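Local atomic coordinates of thiosulfate sulfurtransferase (Pseudomonas aeruginosa, PDB entry 1YT8), a protein that probably transfers sulfur from thiosulfate to cyanide, a sulfurtransferase built from four rhodanese-like domains in one chain. Residues D260-E265 / L342-W347; S319-R324 / H524-I529. All coordinates share one frame; numbering follows the deposited sequence.

In the fold
Starting from the N terminus, the chain first meets these contacts where helix 245-262 runs into strand 265-267, an outer strand of the third parallel sheet. Next comes the loop 319-324, which leads into strand 324-328 of the same sheet. Interaction 1 closes when the end of helix 334-344 returns to 260-265, a loop that takes in strands 283-287, 303-304 and 324-328 of this sheet. Interaction 2 closes far later: the fourth sheet lies between its segments in sequence, and 524-529, in the tail after helix 514-521, meets R321. The two loops therefore cross. R321 also reaches the end of helix 334-344, and Q344 O, paired with F527 N, joins the contacts directly.

Interaction 1: D260-E265 / L342-W347; sequences DRAGVE and LAQMGW
A262 and A343 meet where two helices end, their CA atoms 6.2 Å apart. A262, at the C-terminal end of helix 245-262, turns its methyl toward the other helix, so that A262 CB lies 4.1 Å from A343 CB. The carbonyl of A262 comes closer still, with A262 O 3.6 Å from A343 CB. A262 CB also touches the amide end of Q344 at NE2, 4.3 Å away; that nitrogen gives its hydrogen bond to S340 O, while Q344 OE1 accepts one from I529 N, so both polar atoms of the amide are paired. G263 then reverses the chain with positive phi in a Schellman motif, its N bonded to D260 O. V264 follows and sets CG2 against A343 CB at 4.2 Å; with CG1 anti to the backbone N (chi1 174°), CG2 is the branch that lies beside that nitrogen. No hydrogen bond crosses between the segments, and all four touching residues are buried. Past V264, E265 pairs with V349 and V351 through the backbone. Helix 334-344 stops at a second Schellman motif, with G346 at C-prime, before strand 348-352: two helix ends packed beside adjacent parallel strands of a rhodanese-like alpha/beta fold.

Interaction 2: S319-R324 / H524-I529; sequences SVRGAR and HGFFVI
R321 reaches from a type II beta turn, V320 to A323, toward the C-terminal tail and meets H524 and F526 there. The turn is held by A323 N to V320 O and leads into strand 324-328 of the parallel sheet of a rhodanese-like domain. R321 has CG anti to the backbone N (chi1 -174°), and its chain bends at chi2 (58°) before running out extended. This brings NH2 to the carbonyl of H524, with R321 NH2 2.9 Å from H524 O. The oxygen lies at the edge of the guanidinium, near its plane, but the bond is bent and weak. The stronger partner of NH2 is M345 O, so one nitrogen links the end of helix 334-344 to the tail; W347 adds a cation-pi contact to the same guanidinium. Beside the H524 carbonyl, F526 approaches obliquely, its CE1 3.7 Å from R321 NH2, with the ring and guanidinium planes nearly perpendicular at 82°. The tail folds on itself here: H524 CB sits over the centre of one face of the F526 ring, 3.6 Å above its plane, and F119 meets that ring edge-to-face. G525, with positive phi, carries the chain round between the two. The imidazole of H524 is tied back to the tail's own backbone, with F526 N bonded to H524 ND1 at 2.9 Å and lying close to the imidazole plane.

Interaction 1: D260-E265 / L342-W347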
ATOM      1  N   ASP A 260      17.561  -9.156  16.222  1.00 18.40           N
ATOM      2  CA  ASP A 260      18.442 -10.319  16.269  1.00 20.12           C
ATOM      3  C   ASP A 260      17.627 -11.564  16.603  1.00 19.28           C
ATOM      4  O   ASP A 260      17.845 -12.632  16.034  1.00 20.05           O
ATOM      5  CB  ASP A 260      19.546 -10.141  17.319  1.00 21.47           C
ATOM      6  CG  ASP A 260      20.549  -9.060  16.944  1.00 24.67           C
ATOM      7  OD1 ASP A 260      20.729  -8.789  15.735  1.00 22.59           O
ATOM      8  OD2 ASP A 260      21.175  -8.491  17.866  1.00 24.35           O
ATOM      9  N   ARG A 261      16.677 -11.406  17.521  1.00 18.78           N
ATOM     10  CA  ARG A 261      15.812 -12.497  17.966  1.00 20.36           C
ATOM     11  C   ARG A 261      14.995 -13.054  16.797  1.00 19.03           C
ATOM     12  O   ARG A 261      14.788 -14.265  16.691  1.00 17.24           O
ATOM     13  CB  ARG A 261      14.866 -11.976  19.055  1.00 21.61           C
ATOM     14  CG  ARG A 261      14.444 -12.980  20.126  1.00 27.48           C
ATOM     15  CD  ARG A 261      13.576 -14.100  19.587  1.00 30.75           C
ATOM     16  NE  ARG A 261      12.906 -14.813  20.672  1.00 34.89           N
ATOM     17  CZ  ARG A 261      12.086 -15.849  20.504  1.00 38.13           C
ATOM     18  NH1 ARG A 261      11.828 -16.311  19.285  1.00 39.15           N
ATOM     19  NH2 ARG A 261      11.515 -16.421  21.557  1.00 41.15           N
ATOM     20  N   ALA A 262      14.537 -12.164  15.922  1.00 17.47           N
ATOM     21  CA  ALA A 262      13.723 -12.563  14.774  1.00 17.85           C
ATOM     22  C   ALA A 262      14.532 -13.084  13.586  1.00 18.35           C
ATOM     23  O   ALA A 262      13.962 -13.526  12.586  1.00 17.71           O
ATOM     24  CB  ALA A 262      12.850 -11.399  14.336  1.00 16.38           C
ATOM     25  N   GLY A 263      15.855 -13.023  13.689  1.00 17.70           N
ATOM     26  CA  GLY A 263      16.694 -13.515  12.609  1.00 17.80           C
ATOM     27  C   GLY A 263      16.992 -12.497  11.527  1.00 17.81           C
ATOM     28  O   GLY A 263      17.395 -12.859  10.420  1.00 18.86           O
ATOM     29  N   VAL A 264      16.788 -11.221  11.836  1.00 16.92           N
ATOM     30  CA  VAL A 264      17.061 -10.162  10.876  1.00 15.85           C
ATOM     31  C   VAL A 264      18.556 -10.156  10.562  1.00 17.41           C
ATOM     32  O   VAL A 264      19.388 -10.224  11.467  1.00 16.82           O
ATOM     33  CB  VAL A 264      16.650  -8.786  11.445  1.00 15.95           C
ATOM     34  CG1 VAL A 264      17.083  -7.673  10.497  1.00 14.84           C
ATOM     35  CG2 VAL A 264      15.139  -8.750  11.658  1.00 16.24           C
ATOM     36  N   GLU A 265      18.895 -10.089   9.280  1.00 17.59           N
ATOM     37  CA  GLU A 265      20.293 -10.078   8.868  1.00 18.45           C
ATOM     38  C   GLU A 265      20.870  -8.667   8.944  1.00 18.22           C
ATOM     39  O   GLU A 265      20.126  -7.687   9.008  1.00 18.10           O
ATOM     40  CB  GLU A 265      20.427 -10.621   7.441  1.00 20.08           C
ATOM     41  CG  GLU A 265      20.075 -12.095   7.309  1.00 24.19           C
ATOM     42  CD  GLU A 265      20.226 -12.610   5.886  1.00 27.56           C
ATOM     43  OE1 GLU A 265      21.299 -12.390   5.286  1.00 27.05           O
ATOM     44  OE2 GLU A 265      19.278 -13.242   5.376  1.00 27.35           O
ATOM     45  N   LEU A 342       8.770  -8.055   9.473  1.00 12.72           N
ATOM     46  CA  LEU A 342       8.869  -8.606   8.121  1.00 12.92           C
ATOM     47  C   LEU A 342       9.488 -10.011   8.165  1.00 12.43           C
ATOM     48  O   LEU A 342       9.118 -10.893   7.388  1.00 10.96           O
ATOM     49  CB  LEU A 342       9.708  -7.664   7.240  1.00 11.88           C
ATOM     50  CG  LEU A 342       9.023  -6.323   6.938  1.00 12.74           C
ATOM     51  CD1 LEU A 342      10.036  -5.297   6.447  1.00 12.81           C
ATOM     52  CD2 LEU A 342       7.924  -6.541   5.912  1.00 13.75           C
ATOM     53  N   ALA A 343      10.429 -10.215   9.084  1.00 11.67           N
ATOM     54  CA  ALA A 343      11.076 -11.514   9.238  1.00 10.55           C
ATOM     55  C   ALA A 343      10.047 -12.542   9.710  1.00 11.82           C
ATOM     56  O   ALA A 343      10.021 -13.681   9.234  1.00 11.86           O
ATOM     57  CB  ALA A 343      12.217 -11.409  10.251  1.00 10.04           C
ATOM     58  N   GLN A 344       9.190 -12.128  10.637  1.00 12.36           N
ATOM     59  CA  GLN A 344       8.161 -13.005  11.175  1.00 12.40           C
ATOM     60  C   GLN A 344       7.098 -13.308  10.127  1.00 11.22           C
ATOM     61  O   GLN A 344       6.382 -14.306  10.220  1.00 12.43           O
ATOM     62  CB  GLN A 344       7.556 -12.378  12.436  1.00 11.96           C
ATOM     63  CG  GLN A 344       8.543 -12.417  13.612  1.00 14.14           C
ATOM     64  CD  GLN A 344       8.091 -11.629  14.827  1.00 12.81           C
ATOM     65  OE1 GLN A 344       7.233 -12.068  15.591  1.00 12.17           O
ATOM     66  NE2 GLN A 344       8.679 -10.458  15.014  1.00 12.28           N
HETATM   67  N   MSE A 345       7.012 -12.452   9.116  1.00 13.49           N
HETATM   68  CA  MSE A 345       6.066 -12.670   8.034  1.00 11.78           C
HETATM   69  C   MSE A 345       6.756 -13.457   6.920  1.00 12.35           C
HETATM   70  O   MSE A 345       6.288 -13.495   5.781  1.00 12.61           O
HETATM   71  CB  MSE A 345       5.519 -11.338   7.510  1.00 14.21           C
HETATM   72  CG  MSE A 345       4.469 -10.727   8.429  1.00 14.61           C
HETATM   73 SE   MSE A 345       3.516  -9.235   7.614  1.00 24.73          SE
HETATM   74  CE  MSE A 345       4.892  -7.913   7.767  1.00 13.09           C
ATOM     75  N   GLY A 346       7.885 -14.074   7.273  1.00 13.64           N
ATOM     76  CA  GLY A 346       8.632 -14.906   6.342  1.00 14.66           C
ATOM     77  C   GLY A 346       9.576 -14.261   5.347  1.00 14.28           C
ATOM     78  O   GLY A 346      10.101 -14.951   4.471  1.00 14.14           O
ATOM     79  N   TRP A 347       9.809 -12.958   5.463  1.00 13.35           N
ATOM     80  CA  TRP A 347      10.698 -12.285   4.523  1.00 13.76           C
ATOM     81  C   TRP A 347      12.170 -12.383   4.895  1.00 14.62           C
ATOM     82  O   TRP A 347      12.522 -12.419   6.079  1.00 15.01           O
ATOM     83  CB  TRP A 347      10.355 -10.794   4.411  1.00 14.83           C
ATOM     84  CG  TRP A 347       9.029 -10.502   3.792  1.00 14.91           C
ATOM     85  CD1 TRP A 347       7.841 -10.300   4.439  1.00 15.80           C
ATOM     86  CD2 TRP A 347       8.748 -10.408   2.393  1.00 16.68           C
ATOM     87  NE1 TRP A 347       6.835 -10.086   3.527  1.00 14.77           N
ATOM     88  CE2 TRP A 347       7.364 -10.150   2.262  1.00 15.97           C
ATOM     89  CE3 TRP A 347       9.532 -10.523   1.234  1.00 16.91           C
ATOM     90  CZ2 TRP A 347       6.744 -10.004   1.017  1.00 15.80           C
ATOM     91  CZ3 TRP A 347       8.914 -10.377  -0.005  1.00 17.21           C
ATOM     92  CH2 TRP A 347       7.531 -10.120  -0.102  1.00 15.35           C
TER

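Interaction 2: S319-R324 / H524-I529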
ATOM      1  N   SER A 319       6.162  -6.893  -3.857  1.00 14.34           N
ATOM      2  CA  SER A 319       5.195  -7.742  -4.534  1.00 13.67           C
ATOM      3  C   SER A 319       5.758  -9.093  -4.960  1.00 13.68           C
ATOM      4  O   SER A 319       5.006 -10.013  -5.283  1.00 16.14           O
ATOM      5  CB  SER A 319       4.625  -6.994  -5.741  1.00 14.83           C
ATOM      6  OG  SER A 319       4.047  -5.767  -5.316  1.00 15.10           O
ATOM      7  N   VAL A 320       7.081  -9.208  -4.970  1.00 14.09           N
ATOM      8  CA  VAL A 320       7.725 -10.462  -5.329  1.00 12.47           C
ATOM      9  C   VAL A 320       7.919 -11.256  -4.042  1.00 12.41           C
ATOM     10  O   VAL A 320       8.813 -10.959  -3.250  1.00 12.87           O
ATOM     11  CB  VAL A 320       9.103 -10.223  -5.984  1.00 14.07           C
ATOM     12  CG1 VAL A 320       9.800 -11.556  -6.230  1.00 14.45           C
ATOM     13  CG2 VAL A 320       8.931  -9.460  -7.295  1.00 11.55           C
ATOM     14  N   ARG A 321       7.066 -12.253  -3.827  1.00 13.94           N
ATOM     15  CA  ARG A 321       7.162 -13.087  -2.635  1.00 14.64           C
ATOM     16  C   ARG A 321       8.449 -13.896  -2.775  1.00 14.47           C
ATOM     17  O   ARG A 321       8.687 -14.516  -3.814  1.00 16.78           O
ATOM     18  CB  ARG A 321       5.947 -14.016  -2.542  1.00 11.87           C
ATOM     19  CG  ARG A 321       5.867 -14.829  -1.256  1.00 13.35           C
ATOM     20  CD  ARG A 321       5.846 -13.941  -0.009  1.00 14.95           C
ATOM     21  NE  ARG A 321       5.561 -14.727   1.188  1.00 15.47           N
ATOM     22  CZ  ARG A 321       5.775 -14.316   2.434  1.00 15.89           C
ATOM     23  NH1 ARG A 321       6.287 -13.114   2.665  1.00 16.18           N
ATOM     24  NH2 ARG A 321       5.467 -15.110   3.453  1.00 13.82           N
ATOM     25  N   GLY A 322       9.279 -13.883  -1.737  1.00 13.67           N
ATOM     26  CA  GLY A 322      10.539 -14.602  -1.801  1.00 13.54           C
ATOM     27  C   GLY A 322      11.703 -13.648  -2.018  1.00 14.02           C
ATOM     28  O   GLY A 322      12.868 -14.049  -1.938  1.00 15.53           O
ATOM     29  N   ALA A 323      11.386 -12.384  -2.294  1.00 13.71           N
ATOM     30  CA  ALA A 323      12.399 -11.351  -2.515  1.00 13.50           C
ATOM     31  C   ALA A 323      13.148 -11.016  -1.231  1.00 15.10           C
ATOM     32  O   ALA A 323      12.827 -11.527  -0.159  1.00 14.95           O
ATOM     33  CB  ALA A 323      11.759 -10.085  -3.079  1.00 13.35           C
ATOM     34  N   ARG A 324      14.117 -10.116  -1.367  1.00 16.08           N
ATOM     35  CA  ARG A 324      14.998  -9.676  -0.291  1.00 18.11           C
ATOM     36  C   ARG A 324      14.749  -8.196   0.025  1.00 16.33           C
ATOM     37  O   ARG A 324      14.617  -7.391  -0.890  1.00 16.06           O
ATOM     38  CB  ARG A 324      16.436  -9.867  -0.785  1.00 21.61           C
ATOM     39  CG  ARG A 324      17.444 -10.265   0.235  1.00 25.65           C
ATOM     40  CD  ARG A 324      18.561 -11.091  -0.413  1.00 23.86           C
ATOM     41  NE  ARG A 324      19.168 -10.492  -1.608  1.00 21.60           N
ATOM     42  CZ  ARG A 324      20.247 -10.996  -2.208  1.00 23.24           C
ATOM     43  NH1 ARG A 324      20.816 -12.089  -1.719  1.00 21.46           N
ATOM     44  NH2 ARG A 324      20.767 -10.418  -3.285  1.00 22.78           N
ATOM     45  N   HIS A 524       2.223 -19.646   3.907  1.00 14.95           N
ATOM     46  CA  HIS A 524       2.758 -18.395   4.446  1.00 15.87           C
ATOM     47  C   HIS A 524       4.121 -18.467   5.135  1.00 14.99           C
ATOM     48  O   HIS A 524       4.961 -17.589   4.945  1.00 15.88           O
ATOM     49  CB  HIS A 524       1.721 -17.768   5.390  1.00 13.81           C
ATOM     50  CG  HIS A 524       1.266 -18.685   6.484  1.00 14.17           C
ATOM     51  ND1 HIS A 524       1.999 -18.893   7.631  1.00 16.80           N
ATOM     52  CD2 HIS A 524       0.163 -19.462   6.595  1.00 15.42           C
ATOM     53  CE1 HIS A 524       1.366 -19.758   8.405  1.00 16.99           C
ATOM     54  NE2 HIS A 524       0.248 -20.119   7.799  1.00 15.11           N
ATOM     55  N   GLY A 525       4.347 -19.502   5.936  1.00 14.75           N
ATOM     56  CA  GLY A 525       5.623 -19.618   6.623  1.00 15.17           C
ATOM     57  C   GLY A 525       5.818 -18.597   7.737  1.00 15.68           C
ATOM     58  O   GLY A 525       6.947 -18.328   8.149  1.00 15.91           O
ATOM     59  N   PHE A 526       4.725 -18.021   8.228  1.00 13.50           N
ATOM     60  CA  PHE A 526       4.810 -17.035   9.305  1.00 12.32           C
ATOM     61  C   PHE A 526       5.183 -17.703  10.622  1.00 12.80           C
ATOM     62  O   PHE A 526       4.879 -18.872  10.837  1.00 15.26           O
ATOM     63  CB  PHE A 526       3.460 -16.348   9.566  1.00 10.73           C
ATOM     64  CG  PHE A 526       2.908 -15.573   8.404  1.00 11.77           C
ATOM     65  CD1 PHE A 526       3.720 -15.152   7.356  1.00  7.22           C
ATOM     66  CD2 PHE A 526       1.561 -15.210   8.397  1.00 11.69           C
ATOM     67  CE1 PHE A 526       3.199 -14.375   6.315  1.00 10.14           C
ATOM     68  CE2 PHE A 526       1.030 -14.431   7.360  1.00 11.11           C
ATOM     69  CZ  PHE A 526       1.855 -14.014   6.319  1.00  9.09           C
ATOM     70  N   PHE A 527       5.820 -16.942  11.503  1.00 14.41           N
ATOM     71  CA  PHE A 527       6.162 -17.416  12.841  1.00 14.27           C
ATOM     72  C   PHE A 527       6.136 -16.179  13.735  1.00 13.73           C
ATOM     73  O   PHE A 527       6.293 -15.060  13.249  1.00 14.97           O
ATOM     74  CB  PHE A 527       7.537 -18.118  12.869  1.00 13.19           C
ATOM     75  CG  PHE A 527       8.705 -17.220  12.561  1.00 14.18           C
ATOM     76  CD1 PHE A 527       9.317 -16.479  13.567  1.00 13.17           C
ATOM     77  CD2 PHE A 527       9.195 -17.119  11.261  1.00 13.20           C
ATOM     78  CE1 PHE A 527      10.402 -15.648  13.283  1.00 15.52           C
ATOM     79  CE2 PHE A 527      10.274 -16.294  10.967  1.00 12.70           C
ATOM     80  CZ  PHE A 527      10.881 -15.556  11.976  1.00 14.14           C
ATOM     81  N   VAL A 528       5.898 -16.375  15.029  1.00 14.26           N
ATOM     82  CA  VAL A 528       5.842 -15.264  15.971  1.00 13.85           C
ATOM     83  C   VAL A 528       6.840 -15.520  17.100  1.00 14.87           C
ATOM     84  O   VAL A 528       6.737 -16.520  17.813  1.00 14.83           O
ATOM     85  CB  VAL A 528       4.422 -15.118  16.567  1.00 13.97           C
ATOM     86  CG1 VAL A 528       4.329 -13.846  17.394  1.00 15.49           C
ATOM     87  CG2 VAL A 528       3.385 -15.107  15.440  1.00 12.37           C
ATOM     88  N   ILE A 529       7.808 -14.619  17.252  1.00 15.46           N
ATOM     89  CA  ILE A 529       8.828 -14.771  18.285  1.00 18.92           C
ATOM     90  C   ILE A 529       8.299 -14.571  19.697  1.00 20.74           C
ATOM     91  O   ILE A 529       7.262 -13.934  19.907  1.00 19.02           O
ATOM     92  CB  ILE A 529      10.016 -13.795  18.080  1.00 18.30           C
ATOM     93  CG1 ILE A 529       9.566 -12.351  18.309  1.00 18.90           C
ATOM     94  CG2 ILE A 529      10.589 -13.963  16.677  1.00 16.74           C
ATOM     95  CD1 ILE A 529      10.707 -11.345  18.263  1.00 20.04           C
TER